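Side-chain contacts in dipeptidase AC. Metallo peptidase. MEROPS family M19 (PDB 3LY0), which probably acts as a metallodipeptidase, hydrolysing dipeptides at a site that holds two zinc ions: residues A[30-35]-A[40-45]; A[19-24]-A[96-101]. One frame throughout, in Å; residues are numbered along the deposited sequence.

How the interactions relate
From the N terminus, helix 16-22 comes first and supplies one side of interaction 2. Helix 27-32 and the turn after it follow. Four residues on, the chain returns at 40-45, where interaction 1 closes a tight loop and joins helix 27-32 to the start of helix 42-48. The partner of 19-24 arrives later: residues 96-101 in helix 89-109 close a loop of 71 residues, and the whole of interaction 1 falls within it. The two contacts touch chiefly through Arg19, whose NH2 forms a salt bridge with Asp35 OD1 (3.1 Å) and whose NH1 probably donates to Leu40 O. Together they gather four helices of the chain's first third on one side of its centre.

Interaction 1: residues A[30-35]-A[40-45]; sequences IWLKGD and LDLPRM
Trp31 and Leu42 carry the apolar half of the contact. Leu42 CB sits over one face of the indole in a CH-pi contact, 3.9 Å from the centroid of the Trp31 six-membered ring, while Met45 comes in at the edge, its CE 3.8 Å from Trp31 CZ3 and its SD making a Met-aromatic contact. The ring is swung back to Leu42 because Trp31 CG stands anti to its own N (chi1 171°). Trp31 NE1 is bound to Met106 O. One backbone bond crosses, Leu42 N to Trp31 O (2.9 Å, 162°), and Pro43 CG lies against Leu32 O.

The polar half centres on Asp41, the N-cap of helix 42-48. Its OD1 accepts from Arg44 N (2.9 Å) and from a water that also donates to Lys33 O. Its OD2 takes Arg44 NE (2.8 Å) and NH2 from the same side of the carboxylate plane, and a second water links it to Asp35 N. With an alanine here, Arg44 N would probably lose its cap and the guanidinium its anion. Gly34 CA lies 3.3 Å from Asp41 OD2, where a CB would clash. One carboxylate thus caps a helix, pairs a charge and, through water, reaches the preceding turn.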
loop_
_atom_site.group_PDB
_atom_site.type_symbol
_atom_site.label_atom_id
_atom_site.label_comp_id
_atom_site.label_asym_id
_atom_site.label_seq_id
_atom_site.Cartn_x
_atom_site.Cartn_y
_atom_site.Cartn_z
ATOM N N ILE A 30 20.436 8.570 -2.527
ATOM C CA ILE A 30 19.395 7.560 -2.705
ATOM C C ILE A 30 18.165 8.152 -3.393
ATOM O O ILE A 30 17.631 7.574 -4.327
ATOM C CB ILE A 30 18.997 6.902 -1.366
ATOM C CG1 ILE A 30 20.171 6.095 -0.802
ATOM C CG2 ILE A 30 17.773 6.000 -1.546
ATOM C CD1 ILE A 30 19.953 5.628 0.625
ATOM N N TRP A 31 17.725 9.311 -2.926
ATOM C CA TRP A 31 16.517 9.946 -3.446
ATOM C C TRP A 31 16.749 10.682 -4.761
ATOM O O TRP A 31 16.018 10.477 -5.724
ATOM C CB TRP A 31 15.978 10.904 -2.377
ATOM C CG TRP A 31 14.849 11.852 -2.754
ATOM C CD1 TRP A 31 14.780 13.179 -2.440
ATOM C CD2 TRP A 31 13.642 11.547 -3.467
ATOM N NE1 TRP A 31 13.608 13.723 -2.916
ATOM C CE2 TRP A 31 12.891 12.739 -3.544
ATOM C CE3 TRP A 31 13.120 10.384 -4.040
ATOM C CZ2 TRP A 31 11.651 12.800 -4.176
ATOM C CZ3 TRP A 31 11.886 10.451 -4.667
ATOM C CH2 TRP A 31 11.168 11.650 -4.738
ATOM N N LEU A 32 17.758 11.547 -4.802
ATOM C CA LEU A 32 17.921 12.412 -5.964
ATOM C C LEU A 32 18.642 11.756 -7.143
ATOM O O LEU A 32 18.456 12.168 -8.280
ATOM C CB LEU A 32 18.625 13.708 -5.566
ATOM C CG LEU A 32 17.875 14.525 -4.510
ATOM C CD1 LEU A 32 18.678 15.761 -4.171
ATOM C CD2 LEU A 32 16.484 14.898 -5.015
ATOM N N LYS A 33 19.456 10.747 -6.863
ATOM C CA LYS A 33 20.230 10.085 -7.913
ATOM C C LYS A 33 19.894 8.607 -8.080
ATOM O O LYS A 33 20.036 8.049 -9.170
ATOM C CB LYS A 33 21.724 10.221 -7.617
ATOM C CG LYS A 33 22.234 11.652 -7.645
ATOM C CD LYS A 33 23.733 11.709 -7.409
ATOM C CE LYS A 33 24.259 13.126 -7.560
ATOM N NZ LYS A 33 25.725 13.192 -7.293
ATOM N N GLY A 34 19.456 7.970 -7.000
ATOM C CA GLY A 34 19.378 6.524 -6.956
ATOM C C GLY A 34 20.722 6.007 -6.475
ATOM O O GLY A 34 21.741 6.687 -6.639
ATOM N N ASP A 35 20.736 4.831 -5.859
ATOM C CA ASP A 35 21.990 4.230 -5.414
ATOM C C ASP A 35 22.241 2.878 -6.072
ATOM O O ASP A 35 23.090 2.114 -5.619
ATOM C CB ASP A 35 22.055 4.118 -3.883
ATOM C CG ASP A 35 21.078 3.095 -3.311
ATOM O OD1 ASP A 35 20.283 2.513 -4.078
ATOM O OD2 ASP A 35 21.114 2.881 -2.080
ATOM N N LEU A 40 12.644 2.242 -6.348
ATOM C CA LEU A 40 12.285 3.647 -6.528
ATOM C C LEU A 40 13.439 4.606 -6.259
ATOM O O LEU A 40 14.329 4.326 -5.447
ATOM C CB LEU A 40 11.125 4.027 -5.593
ATOM C CG LEU A 40 9.745 3.466 -5.941
ATOM C CD1 LEU A 40 8.824 3.557 -4.718
ATOM C CD2 LEU A 40 9.148 4.190 -7.124
ATOM N N ASP A 41 13.389 5.745 -6.947
ATOM C CA ASP A 41 14.138 6.958 -6.638
ATOM C C ASP A 41 13.604 7.997 -7.616
ATOM O O ASP A 41 12.845 7.653 -8.521
ATOM C CB ASP A 41 15.660 6.769 -6.754
ATOM C CG ASP A 41 16.075 6.094 -8.045
ATOM O OD1 ASP A 41 15.849 6.688 -9.121
ATOM O OD2 ASP A 41 16.636 4.970 -7.976
ATOM N N LEU A 42 13.960 9.258 -7.434
ATOM C CA LEU A 42 13.331 10.292 -8.254
ATOM C C LEU A 42 13.592 10.121 -9.768
ATOM O O LEU A 42 12.649 10.159 -10.563
ATOM C CB LEU A 42 13.690 11.693 -7.749
ATOM C CG LEU A 42 12.993 12.844 -8.484
ATOM C CD1 LEU A 42 11.486 12.636 -8.550
ATOM C CD2 LEU A 42 13.332 14.171 -7.833
ATOM N N PRO A 43 14.862 9.910 -10.167
ATOM C CA PRO A 43 15.104 9.738 -11.604
ATOM C C PRO A 43 14.333 8.563 -12.202
ATOM O O PRO A 43 13.747 8.717 -13.280
ATOM C CB PRO A 43 16.615 9.503 -11.679
ATOM C CG PRO A 43 17.159 10.209 -10.477
ATOM C CD PRO A 43 16.116 9.952 -9.399
ATOM N N ARG A 44 14.321 7.411 -11.534
ATOM C CA ARG A 44 13.602 6.273 -12.096
ATOM C C ARG A 44 12.089 6.487 -12.110
ATOM O O ARG A 44 11.402 5.993 -13.005
ATOM C CB ARG A 44 13.985 4.964 -11.411
ATOM C CG ARG A 44 15.361 4.453 -11.810
ATOM C CD ARG A 44 15.621 3.062 -11.256
ATOM N NE ARG A 44 15.702 3.078 -9.799
ATOM C CZ ARG A 44 15.707 1.990 -9.030
ATOM N NH1 ARG A 44 15.610 0.782 -9.576
ATOM N NH2 ARG A 44 15.786 2.111 -7.712
ATOM N N MET A 45 11.561 7.210 -11.118
ATOM C CA MET A 45 10.146 7.575 -11.154
ATOM C C MET A 45 9.815 8.307 -12.445
ATOM O O MET A 45 8.805 8.028 -13.088
ATOM C CB MET A 45 9.772 8.478 -9.968
ATOM C CG MET A 45 9.691 7.779 -8.606
ATOM S SD MET A 45 9.431 9.009 -7.259
ATOM C CE MET A 45 9.344 7.888 -5.824
HETATM O O HOH W 1 18.284 6.302 -10.443
HETATM O O HOH W 2 18.038 3.659 -6.013
#

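Interaction 2: residues A[19-24]-A[96-101]; sequences RLLRNP and ALAMAG
No ring or other flat group takes part where Leu21 meets Ala98 and Met99, so there are no faces or edges to assign: the contact is aliphatic carbon and a thioether. It is helix-to-helix packing in a TIM-barrel metallopeptidase of the M19 family, joining helix 16-22, which starts just after the zinc ligand Asp15, to the long helix 89-109. The backbones come nearest at Leu21 and Met99, whose CA atoms are 6.2 Å apart.

Leu21 reaches over with both branches. Its CG lies anti to the backbone N (chi1 -176°), which carries the fork across to the other helix. CD1 rests between two neighbours, 4.0 Å from Ala98 CB and 4.0 Å from Met99 CG. Val95, a turn earlier, also touches Leu21, and Ile57 of strand 50-57 packs on Met99, so Met99 bridges helix and barrel strand. The Met99 side chain comes within about 6 Å of that of Asp15 and about 8 Å of a zinc ion.

The second branch finds the sulfur: Leu21 CD2 lies 4.0 Å from Met99 SD, and the turn about the CG-SD bond (chi3 81°) leaves Met99 CE 4.5 Å from the same Leu21 CD2.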
loop_
_atom_site.group_PDB
_atom_site.type_symbol
_atom_site.label_atom_id
_atom_site.label_comp_id
_atom_site.label_asym_id
_atom_site.label_seq_id
_atom_site.Cartn_x
_atom_site.Cartn_y
_atom_site.Cartn_z
ATOM N N ARG A 19 13.928 2.766 2.992
ATOM C CA ARG A 19 15.303 2.838 2.521
ATOM C C ARG A 19 16.029 4.044 3.084
ATOM O O ARG A 19 17.232 3.983 3.355
ATOM C CB ARG A 19 15.354 2.784 1.001
ATOM C CG ARG A 19 15.027 1.364 0.512
ATOM C CD ARG A 19 14.952 1.248 -0.987
ATOM N NE ARG A 19 16.137 1.803 -1.621
ATOM C CZ ARG A 19 16.130 2.375 -2.814
ATOM N NH1 ARG A 19 14.999 2.452 -3.509
ATOM N NH2 ARG A 19 17.252 2.877 -3.305
ATOM N N LEU A 20 15.298 5.132 3.293
ATOM C CA LEU A 20 15.894 6.303 3.925
ATOM C C LEU A 20 16.110 6.065 5.416
ATOM O O LEU A 20 17.115 6.504 5.978
ATOM C CB LEU A 20 15.054 7.560 3.667
ATOM C CG LEU A 20 14.878 7.881 2.175
ATOM C CD1 LEU A 20 14.168 9.204 1.962
ATOM C CD2 LEU A 20 16.226 7.864 1.429
ATOM N N LEU A 21 15.176 5.361 6.049
ATOM C CA LEU A 21 15.324 4.981 7.455
ATOM C C LEU A 21 16.597 4.170 7.649
ATOM O O LEU A 21 17.319 4.357 8.632
ATOM C CB LEU A 21 14.123 4.153 7.932
ATOM C CG LEU A 21 14.122 3.789 9.427
ATOM C CD1 LEU A 21 13.897 5.018 10.293
ATOM C CD2 LEU A 21 13.088 2.707 9.747
ATOM N N ARG A 22 16.870 3.278 6.704
ATOM C CA ARG A 22 17.982 2.339 6.839
ATOM C C ARG A 22 19.348 2.931 6.500
ATOM O O ARG A 22 20.371 2.399 6.923
ATOM C CB ARG A 22 17.715 1.069 6.026
ATOM C CG ARG A 22 16.625 0.212 6.655
ATOM C CD ARG A 22 16.186 -0.939 5.779
ATOM N NE ARG A 22 15.408 -1.900 6.562
ATOM C CZ ARG A 22 14.922 -3.043 6.092
ATOM N NH1 ARG A 22 15.127 -3.383 4.828
ATOM N NH2 ARG A 22 14.236 -3.852 6.894
ATOM N N ASN A 23 19.368 4.029 5.753
ATOM C CA ASN A 23 20.632 4.685 5.407
ATOM C C ASN A 23 20.455 6.197 5.293
ATOM O O ASN A 23 20.597 6.767 4.214
ATOM C CB ASN A 23 21.209 4.111 4.108
ATOM C CG ASN A 23 22.648 4.551 3.852
ATOM O OD1 ASN A 23 23.214 5.363 4.592
ATOM N ND2 ASN A 23 23.245 4.017 2.791
ATOM N N PRO A 24 20.121 6.853 6.412
ATOM C CA PRO A 24 19.812 8.283 6.342
ATOM C C PRO A 24 21.001 9.128 5.883
ATOM O O PRO A 24 20.812 10.169 5.257
ATOM C CB PRO A 24 19.419 8.631 7.789
ATOM C CG PRO A 24 20.026 7.546 8.627
ATOM C CD PRO A 24 19.983 6.317 7.778
ATOM N N ALA A 96 8.467 6.481 13.500
ATOM C CA ALA A 96 7.473 7.103 12.633
ATOM C C ALA A 96 7.848 8.564 12.380
ATOM O O ALA A 96 7.695 9.069 11.263
ATOM C CB ALA A 96 6.084 7.009 13.246
ATOM N N LEU A 97 8.315 9.260 13.418
ATOM C CA LEU A 97 8.793 10.632 13.227
ATOM C C LEU A 97 9.984 10.682 12.273
ATOM O O LEU A 97 10.066 11.582 11.445
ATOM C CB LEU A 97 9.146 11.304 14.557
ATOM C CG LEU A 97 7.974 11.707 15.450
ATOM C CD1 LEU A 97 8.502 12.313 16.739
ATOM C CD2 LEU A 97 7.061 12.705 14.741
ATOM N N ALA A 98 10.913 9.737 12.395
ATOM C CA ALA A 98 12.054 9.705 11.488
ATOM C C ALA A 98 11.581 9.593 10.044
ATOM O O ALA A 98 12.043 10.317 9.166
ATOM C CB ALA A 98 12.996 8.556 11.842
ATOM N N MET A 99 10.650 8.679 9.790
ATOM C CA MET A 99 10.214 8.439 8.424
ATOM C C MET A 99 9.387 9.616 7.888
ATOM O O MET A 99 9.554 10.038 6.743
ATOM C CB MET A 99 9.452 7.110 8.343
ATOM C CG MET A 99 10.322 5.912 8.794
ATOM S SD MET A 99 9.510 4.275 8.820
ATOM C CE MET A 99 9.619 3.818 7.094
ATOM N N ALA A 100 8.502 10.165 8.718
ATOM C CA ALA A 100 7.769 11.368 8.314
ATOM C C ALA A 100 8.733 12.519 8.019
ATOM O O ALA A 100 8.520 13.287 7.088
ATOM C CB ALA A 100 6.760 11.785 9.392
ATOM N N GLY A 101 9.797 12.615 8.813
ATOM C CA GLY A 101 10.813 13.635 8.609
ATOM C C GLY A 101 11.556 13.467 7.291
ATOM O O GLY A 101 11.876 14.451 6.618
#